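Lipid binding protein LpqN (Mycobacterium tuberculosis, PDB 6E5F) takes part in cell envelope biogenesis, interacts with the periplasmic loop domains of the mycolate transporters MmpL3 and MmpL11, and is required for intracellular survival. Local coordinates at residues E209-T212 with L213-A217; P134-V137 with L138-A141; N218-D221 with E222-I226. All blocks are in the same frame, centred on the assembly; numbering follows the deposited sequence. Where two conformers were deposited one is given.

Interaction 1 of 3, residues E209-T212 with L213-A217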
loop_
_atom_site.group_PDB
_atom_site.type_symbol
_atom_site.label_atom_id
_atom_site.label_comp_id
_atom_site.label_asym_id
_atom_site.label_seq_id
_atom_site.Cartn_x
_atom_site.Cartn_y
_atom_site.Cartn_z
ATOM N N GLU A 209 -11.190 11.507 -10.214
ATOM C CA GLU A 209 -11.395 10.065 -10.303
ATOM C C GLU A 209 -11.301 9.389 -8.936
ATOM O O GLU A 209 -10.995 8.201 -8.833
ATOM C CB GLU A 209 -10.436 9.447 -11.321
ATOM C CG GLU A 209 -10.775 9.865 -12.752
ATOM C CD GLU A 209 -9.702 9.527 -13.765
ATOM O OE1 GLU A 209 -9.939 8.637 -14.609
ATOM O OE2 GLU A 209 -8.630 10.165 -13.725
ATOM N N THR A 210 -11.597 10.140 -7.873
ATOM C CA THR A 210 -11.545 9.597 -6.524
ATOM C C THR A 210 -12.458 8.387 -6.368
ATOM O O THR A 210 -12.073 7.390 -5.747
ATOM C CB THR A 210 -11.939 10.688 -5.521
ATOM O OG1 THR A 210 -10.926 11.702 -5.489
ATOM C CG2 THR A 210 -12.105 10.101 -4.134
ATOM N N MET A 211 -13.675 8.457 -6.916
ATOM C CA MET A 211 -14.625 7.366 -6.723
ATOM C C MET A 211 -14.151 6.079 -7.383
ATOM O O MET A 211 -14.467 4.986 -6.900
ATOM C CB MET A 211 -15.999 7.753 -7.268
ATOM C CG MET A 211 -17.101 6.751 -6.930
ATOM S SD MET A 211 -17.481 6.668 -5.164
ATOM C CE MET A 211 -18.125 8.313 -4.888
ATOM N N THR A 212 -13.401 6.183 -8.484
ATOM C CA THR A 212 -12.852 4.983 -9.109
ATOM C C THR A 212 -11.939 4.236 -8.147
ATOM O O THR A 212 -11.991 3.003 -8.062
ATOM C CB THR A 212 -12.102 5.361 -10.386
ATOM O OG1 THR A 212 -12.947 6.158 -11.220
ATOM C CG2 THR A 212 -11.682 4.113 -11.152
ATOM N N LEU A 213 -11.094 4.963 -7.409
ATOM C CA LEU A 213 -10.249 4.325 -6.407
ATOM C C LEU A 213 -11.088 3.674 -5.318
ATOM O O LEU A 213 -10.818 2.542 -4.899
ATOM C CB LEU A 213 -9.307 5.348 -5.776
ATOM C CG LEU A 213 -8.184 5.925 -6.627
ATOM C CD1 LEU A 213 -7.330 6.861 -5.784
ATOM C CD2 LEU A 213 -7.330 4.819 -7.237
ATOM N N MET A 214 -12.103 4.390 -4.825
ATOM C CA MET A 214 -12.888 3.877 -3.709
ATOM C C MET A 214 -13.620 2.597 -4.093
ATOM O O MET A 214 -13.697 1.658 -3.296
ATOM C CB MET A 214 -13.872 4.945 -3.230
ATOM C CG MET A 214 -13.197 6.254 -2.818
ATOM S SD MET A 214 -14.280 7.426 -1.983
ATOM C CE MET A 214 -14.578 6.568 -0.450
ATOM N N ASP A 215 -14.155 2.538 -5.315
ATOM C CA ASP A 215 -14.815 1.320 -5.774
ATOM C C ASP A 215 -13.844 0.145 -5.782
ATOM O O ASP A 215 -14.165 -0.948 -5.304
ATOM C CB ASP A 215 -15.407 1.539 -7.168
ATOM C CG ASP A 215 -16.602 2.472 -7.157
ATOM O OD1 ASP A 215 -17.237 2.620 -6.093
ATOM O OD2 ASP A 215 -16.913 3.053 -8.220
ATOM N N ALA A 216 -12.642 0.356 -6.324
ATOM C CA ALA A 216 -11.652 -0.714 -6.367
ATOM C C ALA A 216 -11.251 -1.154 -4.967
ATOM O O ALA A 216 -10.991 -2.341 -4.738
ATOM C CB ALA A 216 -10.422 -0.250 -7.144
ATOM N N ALA A 217 -11.199 -0.215 -4.021
ATOM C CA ALA A 217 -10.785 -0.546 -2.662
ATOM C C ALA A 217 -11.755 -1.519 -2.008
ATOM O O ALA A 217 -11.337 -2.429 -1.282
ATOM C CB ALA A 217 -10.705 0.732 -1.833
#
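Met214 runs alongside Thr210, which lies one helical turn before it, with its SD 4.1 Å from the Thr210 methyl CG2 and both side chains pointing the same way. Nearer the backbone, Met214 CG lies 3.3 Å from Thr210 O. The same oxygen accepts the Met214 backbone N-H, at 3.1 Å from N to O. A chi1 of -68° sets the Thr210 methyl on the Met214 side and turns OG1 back beside the backbone N, where it is hydrogen-bonded with Asp207 O and Thr182 OG1. The next pair along the helix differs in shape: Met211, bent at chi2 and chi3, slants across Asp215, its CG 3.9 Å from Asp215 OD2. Met211 SD also makes a loose apolar contact with Met214 CB at 4.4 Å. Beneath this pair the backbone bond from Asp215 N to Met211 O is 2.9 Å long and nearly straight (165°), and Ala216 N to Thr212 O repeats the pattern at 3.2 Å. Glu209 stands at the N-cap position, although its carboxylate is directed elsewhere, OE1 taking a bond from Ala113 N. Leu213 faces inward against Trp93, Pro119, Ala203 and Ala205. Successive i to i+4 bonds, with one buried face and Met214 and Ala217 touching the bound dodecyl trehaloside, are characteristic of the opening turns of an amphipathic alpha-helix that lines a ligand pocket.

Interaction 2 of 3, residues P134-V137 with L138-A141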
loop_
_atom_site.group_PDB
_atom_site.type_symbol
_atom_site.label_atom_id
_atom_site.label_comp_id
_atom_site.label_asym_id
_atom_site.label_seq_id
_atom_site.Cartn_x
_atom_site.Cartn_y
_atom_site.Cartn_z
ATOM N N PRO A 134 5.854 -6.142 14.936
ATOM C CA PRO A 134 4.804 -5.873 13.945
ATOM C C PRO A 134 3.886 -4.736 14.339
ATOM O O PRO A 134 3.383 -4.021 13.462
ATOM C CB PRO A 134 4.054 -7.212 13.839
ATOM C CG PRO A 134 4.432 -7.974 15.070
ATOM C CD PRO A 134 5.818 -7.534 15.426
ATOM N N ALA A 135 3.666 -4.530 15.640
ATOM C CA ALA A 135 2.794 -3.443 16.065
ATOM C C ALA A 135 3.395 -2.081 15.747
ATOM O O ALA A 135 2.656 -1.130 15.479
ATOM C CB ALA A 135 2.497 -3.552 17.559
ATOM N N LYS A 136 4.725 -1.959 15.772
ATOM C CA LYS A 136 5.335 -0.671 15.464
ATOM C C LYS A 136 5.232 -0.347 13.979
ATOM O O LYS A 136 5.165 0.827 13.607
ATOM C CB LYS A 136 6.792 -0.630 15.931
ATOM C CG LYS A 136 6.973 -0.759 17.447
ATOM C CD LYS A 136 6.317 0.377 18.241
ATOM C CE LYS A 136 7.200 1.611 18.321
ATOM N NZ LYS A 136 6.645 2.629 19.263
ATOM N N VAL A 137 5.216 -1.362 13.115
ATOM C CA VAL A 137 5.006 -1.107 11.693
ATOM C C VAL A 137 3.670 -0.415 11.485
ATOM O O VAL A 137 3.569 0.576 10.756
ATOM C CB VAL A 137 5.108 -2.411 10.884
ATOM C CG1 VAL A 137 4.795 -2.159 9.411
ATOM C CG2 VAL A 137 6.488 -3.024 11.034
ATOM N N LEU A 138 2.623 -0.937 12.117
ATOM C CA LEU A 138 1.301 -0.317 12.032
ATOM C C LEU A 138 1.315 1.079 12.638
ATOM O O LEU A 138 0.711 2.012 12.100
ATOM C CB LEU A 138 0.279 -1.191 12.767
ATOM C CG LEU A 138 0.026 -2.593 12.204
ATOM C CD1 LEU A 138 -0.648 -3.477 13.236
ATOM C CD2 LEU A 138 -0.827 -2.511 10.950
ATOM N N GLN A 139 2.006 1.238 13.772
ATOM C CA GLN A 139 2.047 2.534 14.438
ATOM C C GLN A 139 2.593 3.622 13.520
ATOM O O GLN A 139 2.093 4.752 13.523
ATOM C CB GLN A 139 2.875 2.441 15.721
ATOM C CG GLN A 139 2.897 3.722 16.530
ATOM C CD GLN A 139 3.609 3.562 17.863
ATOM O OE1 GLN A 139 3.992 2.459 18.249
ATOM N NE2 GLN A 139 3.790 4.669 18.571
ATOM N N PHE A 140 3.607 3.307 12.716
ATOM C CA PHE A 140 4.276 4.304 11.890
ATOM C C PHE A 140 3.784 4.323 10.448
ATOM O O PHE A 140 4.273 5.138 9.655
ATOM C CB PHE A 140 5.792 4.086 11.934
ATOM C CG PHE A 140 6.368 4.172 13.316
ATOM C CD1 PHE A 140 6.008 5.204 14.169
ATOM C CD2 PHE A 140 7.252 3.211 13.771
ATOM C CE1 PHE A 140 6.528 5.282 15.441
ATOM C CE2 PHE A 140 7.776 3.285 15.044
ATOM C CZ PHE A 140 7.416 4.323 15.880
ATOM N N ALA A 141 2.818 3.481 10.101
ATOM C CA ALA A 141 2.272 3.471 8.745
ATOM C C ALA A 141 1.801 4.839 8.248
ATOM O O ALA A 141 2.047 5.145 7.069
ATOM C CB ALA A 141 1.126 2.453 8.670
#
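The Phe140 ring and the Gln139 amide are the flat groups here, and Lys136 meets both. Lys136 O approaches the ring obliquely; the lysine CE, on the same side of the ring plane, is 3.7 Å from Phe140 CZ, near the ring's outer end. The ring also packs edge-to-face with Tyr59. At the amide, Lys136 NZ donates to Gln139 OE1 over 2.8 Å. The donor stands above the carbonyl plane, 42° out of it, with a C=O...N angle of 110°, so the ammonium is not aligned with a lone pair. Lys136 CD lies on the same side of the amide plane, 3.1 Å from Gln139 OE1. Two bends, at chi2 and chi3, curl the Lys136 chain forward along the helix, toward Gln139 and Phe140, so that its end meets both groups, while the Gln139 chain stays extended beyond CG. Underneath, the backbone bond from Gln139 N to Ala135 O measures 3.0 Å. Phe140 N has two acceptors: Lys136 O at 3.1 Å and, weakly, Val137 O at 3.4 Å. On the inward side of helix 134-140, Val137 packs on Ile61 of helix 61-66 and on Val189 of strand 179-192. Lys136 touches Tyr64 of helix 61-66, and Ala141 reaches Ile61, Thr187 and Trp168, so this short helix packs against both helix 61-66 and strands 165-176 and 179-192.

Interaction 3 of 3, residues N218-D221 with E222-I226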
loop_
_atom_site.group_PDB
_atom_site.type_symbol
_atom_site.label_atom_id
_atom_site.label_comp_id
_atom_site.label_asym_id
_atom_site.label_seq_id
_atom_site.Cartn_x
_atom_site.Cartn_y
_atom_site.Cartn_z
ATOM N N ASN A 218 -13.056 -1.329 -2.232
ATOM C CA ASN A 218 -14.042 -2.242 -1.665
ATOM C C ASN A 218 -13.828 -3.659 -2.173
ATOM O O ASN A 218 -13.904 -4.620 -1.401
ATOM C CB ASN A 218 -15.448 -1.769 -2.018
ATOM C CG ASN A 218 -15.736 -0.381 -1.503
ATOM O OD1 ASN A 218 -15.370 -0.033 -0.381
ATOM N ND2 ASN A 218 -16.389 0.427 -2.327
ATOM N N VAL A 219 -13.569 -3.806 -3.474
ATOM C CA VAL A 219 -13.308 -5.128 -4.035
ATOM C C VAL A 219 -12.088 -5.749 -3.371
ATOM O O VAL A 219 -12.097 -6.927 -2.994
ATOM C CB VAL A 219 -13.144 -5.028 -5.563
ATOM C CG1 VAL A 219 -12.834 -6.393 -6.152
ATOM C CG2 VAL A 219 -14.397 -4.440 -6.194
ATOM N N ILE A 220 -11.022 -4.964 -3.209
ATOM C CA ILE A 220 -9.806 -5.471 -2.579
ATOM C C ILE A 220 -10.077 -5.873 -1.135
ATOM O O ILE A 220 -9.636 -6.934 -0.678
ATOM C CB ILE A 220 -8.682 -4.423 -2.688
ATOM C CG1 ILE A 220 -8.262 -4.253 -4.151
ATOM C CG2 ILE A 220 -7.495 -4.815 -1.807
ATOM C CD1 ILE A 220 -7.334 -3.072 -4.400
ATOM N N ASP A 221 -10.808 -5.038 -0.395
ATOM C CA ASP A 221 -11.042 -5.318 1.016
ATOM C C ASP A 221 -11.829 -6.606 1.215
ATOM O O ASP A 221 -11.599 -7.326 2.194
ATOM C CB ASP A 221 -11.776 -4.146 1.666
ATOM C CG ASP A 221 -10.918 -2.900 1.763
ATOM O OD1 ASP A 221 -9.705 -2.985 1.475
ATOM O OD2 ASP A 221 -11.459 -1.833 2.124
ATOM N N GLU A 222 -12.742 -6.925 0.300
ATOM C CA GLU A 222 -13.653 -8.040 0.516
ATOM C C GLU A 222 -13.169 -9.354 -0.088
ATOM O O GLU A 222 -13.602 -10.418 0.370
ATOM C CB GLU A 222 -15.052 -7.696 -0.021
ATOM C CG GLU A 222 -15.271 -8.018 -1.489
ATOM C CD GLU A 222 -16.645 -7.605 -1.989
ATOM O OE1 GLU A 222 -17.313 -6.796 -1.311
ATOM O OE2 GLU A 222 -17.056 -8.093 -3.064
ATOM N N GLN A 223 -12.285 -9.318 -1.089
ATOM C CA GLN A 223 -11.904 -10.525 -1.814
ATOM C C GLN A 223 -10.453 -10.944 -1.616
ATOM O O GLN A 223 -10.089 -12.053 -2.029
ATOM C CB GLN A 223 -12.171 -10.359 -3.319
ATOM C CG GLN A 223 -13.622 -10.048 -3.656
ATOM C CD GLN A 223 -13.899 -10.037 -5.148
ATOM O OE1 GLN A 223 -13.072 -10.470 -5.950
ATOM N NE2 GLN A 223 -15.070 -9.536 -5.527
ATOM N N THR A 224 -9.616 -10.114 -1.000
ATOM C CA THR A 224 -8.209 -10.462 -0.854
ATOM C C THR A 224 -8.046 -11.583 0.164
ATOM O O THR A 224 -8.620 -11.539 1.255
ATOM C CB THR A 224 -7.397 -9.245 -0.410
ATOM O OG1 THR A 224 -7.432 -8.247 -1.434
ATOM C CG2 THR A 224 -5.950 -9.635 -0.151
ATOM N N THR A 225 -7.253 -12.587 -0.196
ATOM C CA THR A 225 -6.854 -13.638 0.725
ATOM C C THR A 225 -5.344 -13.574 0.903
ATOM O O THR A 225 -4.608 -13.260 -0.039
ATOM C CB THR A 225 -7.251 -15.019 0.198
ATOM O OG1 THR A 225 -6.443 -15.355 -0.937
ATOM C CG2 THR A 225 -8.720 -15.044 -0.201
ATOM N N ILE A 226 -4.889 -13.856 2.120
ATOM C CA ILE A 226 -3.474 -13.881 2.453
ATOM C C ILE A 226 -3.225 -15.169 3.213
ATOM O O ILE A 226 -3.819 -15.388 4.277
ATOM C CB ILE A 226 -3.054 -12.673 3.307
ATOM C CG1 ILE A 226 -3.321 -11.375 2.549
ATOM C CG2 ILE A 226 -1.580 -12.779 3.689
ATOM C CD1 ILE A 226 -3.056 -10.125 3.363
HETATM O O HOH W 1 -9.655 -9.578 2.905
#
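This is a local contact at the C-terminal end of an alpha-helix, where helix 210-223 gives way to strand 225-227 in a domain of the Mog1p/PsbP clan. Residues up to Gln223 are helical, and Thr224 is the first to leave helical phi/psi. Its side chain turns back on the last turn: Thr224 OG1 donates to Ile220 O at 2.7 Å, and Thr224 N reaches the same oxygen at 3.2 Å. One acceptor is thus gripped twice by one residue, the two donors coming from opposite faces of its carbonyl plane. With chi1 at -64°, OG1 sits beside the backbone N of Thr224, which lets both groups address Ile220 together. Just before it, Glu222 N bonds to Asn218 O at 3.1 Å and weakly to Val219 O, while Gln223 N bonds to Val219 O with an N-H...O angle of 137°. The Gln223 amide extends beside Val219, with both its CD and NE2 3.9 Å from Val219 CG1, and NE2 makes a weak bond to Glu222 OE2. Val219, Gln223 and Thr224 also touch Pro88, and the Ile220 side chain reaches to about 4 Å from the bound glycolipid. Asp221 OD1 forms a salt bridge with Lys186. Past the helix, Thr225 pairs through its backbone with Asp86. A water bridges the turn, donating to Asp221 O at 3.1 Å and to Thr224 O at 2.8 Å.

In the fold
Interactions 1 and 3 are successive parts of helix 210-223, their centres 14 Å apart and their segments adjoining in sequence; interaction 1 covers the beginning of the helix and interaction 3 its end. Together they bring Met214, Ala217 and Ile220 to the bound glycolipid, the side chains of Met214 and Ile220 each about 4 Å from it. Interaction 2, on helix 134-140, lies on the opposite side of the chain's centre from interaction 1. Their centres are 25 Å apart and their nearest atoms about 16 Å apart. It touches neither of the others, its nearest atoms to interaction 3 being about 11 Å away, and its Ala141 side chain is about 12 Å from the ligand.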